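Local atomic coordinates of oxidoreductase, zinc-binding dehydrogenase family (Myxococcus xanthus, PDB entry 5K1S), a protein that is a medium-chain reductase involved in alternative de novo isovaleryl coenzyme A biosynthesis and probably uses NADP. Residues V187-A192 against V255-V260; V260-F265 against N283-M288. All blocks are in the same frame, centred on the assembly; numbering follows the deposited sequence.

Interaction 1. Residues V187-A192 against V255-V260; sequences VLITGA and VAVEIV
Thr190 OG1 is gripped by two groups at the end of strand 253-258, the Glu258 carboxylate and Ile259 N. Thr190 OG1 gives its proton to Glu258 OE2 at 2.7 Å, meeting that oxygen from above the carboxylate plane. It also accepts a bent bond, 136° at the hydrogen, from Ile259 N. Val260 N lies 3.2 Å from Thr190 OG1. The hydroxyl sits between the backbone N and the carbonyl carbon (chi1 67°), which turns it toward Glu258 and Ile259. Glu258 starts away from Thr190, but a bend at chi2 (60°) brings its carboxylate back. Thr268 and Gly261 hold the same carboxylate from beyond the contact. With a valine in place of Thr190, Glu258 OE2 would probably lose a donor and Ile259 N its acceptor.

Upstream, the two strands run parallel. Leu188 N bonds to Val255 O at 2.9 Å, Val257 N to Leu188 O, and Thr190 N to Val257 O at 3.1 Å. On one face Val187 CG2 lies beside Val255 CG1 at 3.7 Å, and Ile189 CG1 beside Val257 CB. Helix 195-206 packs on Ile189 there. On the other face Leu188 CB meets Ala256 CB at 4.0 Å, and helix 262-270 touches Ala256. At the strand ends Val260 CG2 packs against the backbone of Gly191, whose positive phi suits glycine. These are the neighbouring first and fourth strands of a six-stranded parallel sheet in 3-2-1-4-5-6 order, the hallmark of the Rossmann fold, and their C-terminal ends lie where relatives bind the dinucleotide cofactor.

Interaction 2. Residues V260-F265 against N283-M288; sequences VGSATF and NLESGM
The start of helix 262-270 in the Rossmann domain is met here by the loop that follows strand 276-280, with Ser262 and Asn283 at the centre. Ser262 N gives a hydrogen bond to Asn283 OD1 at 2.7 Å, with the donor tilted 22° from the plane of the amide carbonyl. The other end of the same amide holds its own loop: Asn283 ND2 donates to Gly287 O at 3.1 Å in an almost straight bond that lies in the amide plane. Asn283 CG stands roughly opposite its backbone N (chi1 -160°), and this places the amide between the helix start and Gly287.

Beside the amide, Leu284 N donates to Val260 O at 2.8 Å. Leu284 CG lies against the Val260 backbone, 4.2 Å from Val260 CA. Gly261, next to Val260, has backbone angles that call for glycine.

Ser262 CB rests on Gly287 O. Its hydroxyl makes a weak, unsettled approach to Asn283 OD1. A water lies 2.9 Å from Ser262 OG and donates to Glu285 OE1. The Glu285 chain runs extended beyond CG, and Ala263 CB sits 3.8 Å from both Glu285 OE1 and Glu285 OE2.

Phe265, Asn283 and Met288 also pack on Leu291, Pro293 and Asn292 of the second subunit, in that order. The Leu284 side chain is about 11 Å from the bound zinc ion of the Cys57, His79 and Cys166 site.

Bonding at both ends fixes the rotation of the Asn283 amide. Its oxygen satisfies an N-H near the beginning of helix 262-270, and donation from Ser262 N would probably polarise the amide and so strengthen the Asn283 ND2 bond to Gly287 O.

From the N terminus, strand 186-190 comes first. The chain then makes two further strands, 210-215 and 231-234, with helices between them, before interaction 1 closes this loop of 62 residues on strand 253-258. Interaction 2 opens at Val260, which both contacts share. It closes a much shorter loop of 17 residues, holding the rest of helix 262-270 and strand 276-280. The two contacts are therefore in series and neither nest nor cross. Together they tie the middle of the parallel sheet to the next helix and to the loop at the subunit interface. Between them, Glu258 OE1 makes a weak hydrogen bond to Thr264 OG1.

Interaction 1. Residues V187-A192 against V255-V260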
loop_
_atom_site.group_PDB
_atom_site.type_symbol
_atom_site.label_atom_id
_atom_site.label_comp_id
_atom_site.label_asym_id
_atom_site.label_seq_id
_atom_site.Cartn_x
_atom_site.Cartn_y
_atom_site.Cartn_z
ATOM N N VAL A 187 -13.591 10.725 -0.982
ATOM C CA VAL A 187 -13.288 9.479 -0.286
ATOM C C VAL A 187 -14.308 8.428 -0.695
ATOM O O VAL A 187 -15.521 8.676 -0.649
ATOM C CB VAL A 187 -13.290 9.676 1.240
ATOM C CG1 VAL A 187 -12.869 8.390 1.943
ATOM C CG2 VAL A 187 -12.377 10.830 1.630
ATOM N N LEU A 188 -13.818 7.258 -1.089
ATOM C CA LEU A 188 -14.658 6.104 -1.372
ATOM C C LEU A 188 -14.592 5.147 -0.190
ATOM O O LEU A 188 -13.500 4.805 0.275
ATOM C CB LEU A 188 -14.208 5.397 -2.651
ATOM C CG LEU A 188 -14.945 4.102 -3.002
ATOM C CD1 LEU A 188 -16.423 4.371 -3.240
ATOM C CD2 LEU A 188 -14.313 3.443 -4.215
ATOM N N ILE A 189 -15.754 4.720 0.294
ATOM C CA ILE A 189 -15.843 3.811 1.429
ATOM C C ILE A 189 -16.715 2.633 1.022
ATOM O O ILE A 189 -17.862 2.821 0.598
ATOM C CB ILE A 189 -16.417 4.499 2.680
ATOM C CG1 ILE A 189 -15.572 5.723 3.050
ATOM C CG2 ILE A 189 -16.475 3.513 3.846
ATOM C CD1 ILE A 189 -16.140 6.552 4.190
ATOM N N THR A 190 -16.172 1.427 1.142
ATOM C CA THR A 190 -16.934 0.202 0.958
ATOM C C THR A 190 -17.387 -0.324 2.314
ATOM O O THR A 190 -16.806 -0.006 3.356
ATOM C CB THR A 190 -16.105 -0.861 0.233
ATOM O OG1 THR A 190 -15.017 -1.278 1.067
ATOM C CG2 THR A 190 -15.553 -0.309 -1.076
ATOM N N GLY A 191 -18.438 -1.136 2.291
ATOM C CA GLY A 191 -19.020 -1.614 3.539
ATOM C C GLY A 191 -19.350 -0.492 4.497
ATOM O O GLY A 191 -19.211 -0.649 5.716
ATOM N N ALA A 192 -19.788 0.651 3.964
ATOM C CA ALA A 192 -20.024 1.820 4.802
ATOM C C ALA A 192 -21.081 1.551 5.865
ATOM O O ALA A 192 -21.066 2.185 6.927
ATOM C CB ALA A 192 -20.436 3.008 3.936
ATOM N N VAL A 255 -8.908 8.962 -2.503
ATOM C CA VAL A 255 -8.582 7.908 -1.552
ATOM C C VAL A 255 -9.790 6.994 -1.413
ATOM O O VAL A 255 -10.935 7.414 -1.601
ATOM C CB VAL A 255 -8.164 8.488 -0.179
ATOM C CG1 VAL A 255 -9.252 9.395 0.372
ATOM C CG2 VAL A 255 -7.837 7.377 0.814
ATOM N N ALA A 256 -9.527 5.729 -1.086
ATOM C CA ALA A 256 -10.576 4.738 -0.896
ATOM C C ALA A 256 -10.323 3.976 0.397
ATOM O O ALA A 256 -9.192 3.562 0.669
ATOM C CB ALA A 256 -10.643 3.765 -2.076
ATOM N N VAL A 257 -11.377 3.796 1.185
ATOM C CA VAL A 257 -11.324 3.024 2.421
ATOM C C VAL A 257 -11.934 1.662 2.110
ATOM O O VAL A 257 -13.158 1.516 2.040
ATOM C CB VAL A 257 -12.060 3.731 3.562
ATOM C CG1 VAL A 257 -11.998 2.902 4.836
ATOM C CG2 VAL A 257 -11.471 5.116 3.792
ATOM N N GLU A 258 -11.080 0.658 1.924
ATOM C CA GLU A 258 -11.522 -0.675 1.516
ATOM C C GLU A 258 -11.759 -1.516 2.765
ATOM O O GLU A 258 -10.834 -2.123 3.306
ATOM C CB GLU A 258 -10.495 -1.322 0.594
ATOM C CG GLU A 258 -10.871 -2.723 0.133
ATOM C CD GLU A 258 -12.182 -2.761 -0.634
ATOM O OE1 GLU A 258 -12.157 -2.593 -1.872
ATOM O OE2 GLU A 258 -13.239 -2.952 0.003
ATOM N N ILE A 259 -13.010 -1.553 3.219
ATOM C CA ILE A 259 -13.383 -2.366 4.374
ATOM C C ILE A 259 -13.784 -3.772 3.952
ATOM O O ILE A 259 -13.427 -4.750 4.611
ATOM C CB ILE A 259 -14.519 -1.674 5.155
ATOM C CG1 ILE A 259 -14.059 -0.308 5.673
ATOM C CG2 ILE A 259 -14.986 -2.557 6.315
ATOM C CD1 ILE A 259 -15.173 0.534 6.263
ATOM N N VAL A 260 -14.541 -3.893 2.860
ATOM C CA VAL A 260 -15.005 -5.203 2.415
ATOM C C VAL A 260 -13.819 -6.090 2.058
ATOM O O VAL A 260 -13.689 -7.214 2.555
ATOM C CB VAL A 260 -15.976 -5.054 1.230
ATOM C CG1 VAL A 260 -16.436 -6.418 0.738
ATOM C CG2 VAL A 260 -17.173 -4.198 1.624
#

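Interaction 2. Residues V260-F265 against N283-M288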
loop_
_atom_site.group_PDB
_atom_site.type_symbol
_atom_site.label_atom_id
_atom_site.label_comp_id
_atom_site.label_asym_id
_atom_site.label_seq_id
_atom_site.Cartn_x
_atom_site.Cartn_y
_atom_site.Cartn_z
ATOM N N VAL A 260 -14.541 -3.893 2.860
ATOM C CA VAL A 260 -15.005 -5.203 2.415
ATOM C C VAL A 260 -13.819 -6.090 2.058
ATOM O O VAL A 260 -13.689 -7.214 2.555
ATOM C CB VAL A 260 -15.976 -5.054 1.230
ATOM C CG1 VAL A 260 -16.436 -6.418 0.738
ATOM C CG2 VAL A 260 -17.173 -4.198 1.624
ATOM N N GLY A 261 -12.943 -5.599 1.185
ATOM C CA GLY A 261 -11.786 -6.362 0.761
ATOM C C GLY A 261 -11.933 -6.950 -0.629
ATOM O O GLY A 261 -12.215 -6.230 -1.591
ATOM N N SER A 262 -11.761 -8.271 -0.735
ATOM C CA SER A 262 -11.684 -8.919 -2.042
ATOM C C SER A 262 -12.947 -8.694 -2.865
ATOM O O SER A 262 -12.877 -8.531 -4.089
ATOM C CB SER A 262 -11.430 -10.417 -1.863
ATOM O OG SER A 262 -12.426 -11.013 -1.049
ATOM N N ALA A 263 -14.113 -8.680 -2.217
ATOM C CA ALA A 263 -15.369 -8.652 -2.961
ATOM C C ALA A 263 -15.489 -7.395 -3.816
ATOM O O ALA A 263 -16.042 -7.440 -4.921
ATOM C CB ALA A 263 -16.551 -8.758 -2.000
ATOM N N THR A 264 -14.980 -6.265 -3.326
ATOM C CA THR A 264 -15.105 -4.988 -4.018
ATOM C C THR A 264 -13.772 -4.438 -4.505
ATOM O O THR A 264 -13.750 -3.364 -5.116
ATOM C CB THR A 264 -15.764 -3.952 -3.099
ATOM O OG1 THR A 264 -14.896 -3.672 -1.993
ATOM C CG2 THR A 264 -17.097 -4.460 -2.571
ATOM N N PHE A 265 -12.666 -5.145 -4.264
ATOM C CA PHE A 265 -11.345 -4.570 -4.501
ATOM C C PHE A 265 -11.144 -4.218 -5.972
ATOM O O PHE A 265 -10.754 -3.093 -6.304
ATOM C CB PHE A 265 -10.266 -5.543 -4.025
ATOM C CG PHE A 265 -8.905 -4.923 -3.895
ATOM C CD1 PHE A 265 -8.609 -4.087 -2.833
ATOM C CD2 PHE A 265 -7.921 -5.182 -4.830
ATOM C CE1 PHE A 265 -7.360 -3.519 -2.710
ATOM C CE2 PHE A 265 -6.670 -4.617 -4.711
ATOM C CZ PHE A 265 -6.389 -3.785 -3.650
ATOM N N ASN A 283 -11.159 -7.600 5.140
ATOM C CA ASN A 283 -11.383 -8.613 4.103
ATOM C C ASN A 283 -12.442 -9.576 4.649
ATOM O O ASN A 283 -12.115 -10.607 5.243
ATOM C CB ASN A 283 -10.099 -9.341 3.735
ATOM C CG ASN A 283 -10.183 -10.013 2.380
ATOM O OD1 ASN A 283 -10.963 -9.603 1.518
ATOM N ND2 ASN A 283 -9.383 -11.052 2.183
ATOM N N LEU A 284 -13.711 -9.228 4.436
ATOM C CA LEU A 284 -14.799 -9.954 5.082
ATOM C C LEU A 284 -14.918 -11.378 4.557
ATOM O O LEU A 284 -15.135 -12.313 5.336
ATOM C CB LEU A 284 -16.112 -9.191 4.892
ATOM C CG LEU A 284 -16.108 -7.793 5.526
ATOM C CD1 LEU A 284 -17.424 -7.072 5.285
ATOM C CD2 LEU A 284 -15.809 -7.863 7.023
ATOM N N GLU A 285 -14.774 -11.572 3.252
ATOM C CA GLU A 285 -14.910 -12.899 2.667
ATOM C C GLU A 285 -13.612 -13.697 2.698
ATOM O O GLU A 285 -13.612 -14.863 2.294
ATOM C CB GLU A 285 -15.418 -12.782 1.229
ATOM C CG GLU A 285 -16.822 -12.201 1.138
ATOM C CD GLU A 285 -17.327 -12.090 -0.285
ATOM O OE1 GLU A 285 -16.574 -12.442 -1.217
ATOM O OE2 GLU A 285 -18.482 -11.651 -0.472
ATOM N N SER A 286 -12.514 -13.104 3.167
ATOM C CA SER A 286 -11.230 -13.791 3.288
ATOM C C SER A 286 -10.721 -14.311 1.948
ATOM O O SER A 286 -9.811 -15.147 1.910
ATOM C CB SER A 286 -11.316 -14.945 4.293
ATOM O OG SER A 286 -11.772 -14.489 5.554
ATOM N N GLY A 287 -11.290 -13.830 0.841
ATOM C CA GLY A 287 -10.884 -14.303 -0.460
ATOM C C GLY A 287 -9.644 -13.601 -0.977
ATOM O O GLY A 287 -9.291 -12.499 -0.558
ATOM N N MET A 288 -8.964 -14.270 -1.902
ATOM C CA MET A 288 -7.792 -13.694 -2.535
ATOM C C MET A 288 -8.216 -12.752 -3.659
ATOM O O MET A 288 -9.389 -12.666 -4.033
ATOM C CB MET A 288 -6.876 -14.792 -3.068
ATOM C CG MET A 288 -6.384 -15.771 -2.010
ATOM S SD MET A 288 -5.351 -15.009 -0.741
ATOM C CE MET A 288 -6.574 -14.593 0.502
HETATM O O HOH W 1 -14.214 -12.483 -2.851
#